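Telomere length regulator taz1 (Schizosaccharomyces pombe, PDB 4ZMI) binds double-stranded telomeric DNA and regulates telomere length and function, this chain being its helical, TRF-family domain. Local coordinates at residues Glu44-Ser47 and Glu48-Lys52. Numbering follows the deposited sequence.
Sequences ESFS and ERLGK
Phe46 and Leu50, one turn apart on the short helix 43-50, make the close-packed side of this contact. CD1 of Leu50 lies against CD1 of the Phe46 ring at 3.8 Å, approaching it at a slant. Leu50 CG stands beside its own backbone N (chi1 -80°), which also brings it within 3.4 Å of Phe46 O. Large apolar residues suit this buried side. The solvent side is looser: Glu44 and Glu48 bring like charges together, OE2 to OE2 at 3.6 Å, their carboxylate planes turned 53° apart; carboxylates suit it because water can probably ease their repulsion. Glu44 reaches there through a bend at chi2 (63°), while its OE1 makes a weak hydrogen bond to Asn113. An alanine in place of Glu44 would lack the carboxylate, and the Asn113 amide would probably lose this weak partner. Backbone i to i+4 bonds join the segments, the last from Gly51 N to Ser47 O (3.1 Å). Gly51 holds the N-cap position of helix 52-68; at its positive phi a CB would press on the preceding carbonyl oxygen, so glycine suits the place. Phe46 meets Val29 and Leu50 meets Ile32, seating the short helix against helix 5-35, while Leu111 from a loop touches both side chains.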
# COMPACT_ATOMS: atom_id res chain seq x y z
N GLU A 44 9.88 14.97 2.09
CA GLU A 44 11.23 15.45 1.82
C GLU A 44 12.06 15.56 3.10
O GLU A 44 13.27 15.26 3.10
CB GLU A 44 11.21 16.80 1.10
CG GLU A 44 12.59 17.40 0.91
CD GLU A 44 13.49 16.55 0.03
OE1 GLU A 44 12.98 15.99 -0.97
OE2 GLU A 44 14.70 16.44 0.34
N SER A 45 11.41 15.95 4.19
CA SER A 45 12.09 16.02 5.48
C SER A 45 12.44 14.63 5.99
O SER A 45 13.50 14.42 6.59
CB SER A 45 11.23 16.75 6.51
OG SER A 45 10.90 18.04 6.04
N PHE A 46 11.52 13.70 5.76
CA PHE A 46 11.73 12.31 6.11
C PHE A 46 12.98 11.85 5.38
O PHE A 46 13.80 11.11 5.93
CB PHE A 46 10.51 11.47 5.70
CG PHE A 46 10.32 10.24 6.52
CD1 PHE A 46 11.36 9.72 7.28
CD2 PHE A 46 9.10 9.58 6.53
CE1 PHE A 46 11.19 8.57 8.03
CE2 PHE A 46 8.92 8.43 7.27
CZ PHE A 46 9.97 7.93 8.02
N SER A 47 13.15 12.34 4.15
CA SER A 47 14.28 11.93 3.31
C SER A 47 15.60 12.44 3.85
O SER A 47 16.56 11.69 4.02
CB SER A 47 14.09 12.42 1.87
OG SER A 47 12.99 11.78 1.26
N GLU A 48 15.64 13.74 4.13
CA GLU A 48 16.85 14.36 4.65
C GLU A 48 17.26 13.71 5.96
O GLU A 48 18.43 13.41 6.16
CB GLU A 48 16.63 15.85 4.87
CG GLU A 48 16.25 16.61 3.62
CD GLU A 48 15.90 18.06 3.91
OE1 GLU A 48 16.15 18.51 5.05
OE2 GLU A 48 15.37 18.74 3.00
N ARG A 49 16.30 13.48 6.85
CA ARG A 49 16.65 12.87 8.13
C ARG A 49 17.19 11.45 7.94
O ARG A 49 18.10 11.03 8.66
CB ARG A 49 15.48 12.90 9.11
CG ARG A 49 15.68 12.08 10.39
CD ARG A 49 16.85 12.55 11.27
NE ARG A 49 16.87 11.82 12.54
CZ ARG A 49 17.79 11.96 13.49
NH1 ARG A 49 18.80 12.80 13.33
NH2 ARG A 49 17.70 11.24 14.60
N LEU A 50 16.65 10.70 6.98
CA LEU A 50 17.12 9.34 6.76
C LEU A 50 18.57 9.30 6.25
O LEU A 50 19.35 8.43 6.65
CB LEU A 50 16.16 8.56 5.84
CG LEU A 50 14.91 7.99 6.52
CD1 LEU A 50 13.89 7.50 5.51
CD2 LEU A 50 15.25 6.87 7.48
N GLY A 51 18.94 10.24 5.39
CA GLY A 51 20.26 10.25 4.79
C GLY A 51 20.21 9.76 3.35
O GLY A 51 19.43 8.87 3.03
N LYS A 52 21.04 10.34 2.48
CA LYS A 52 20.94 10.01 1.07
C LYS A 52 21.31 8.56 0.87
O LYS A 52 20.63 7.82 0.17
CB LYS A 52 21.81 10.93 0.23
CG LYS A 52 21.38 12.38 0.27
CD LYS A 52 21.90 13.20 -0.90
CE LYS A 52 21.16 14.54 -0.97
NZ LYS A 52 21.61 15.41 -2.09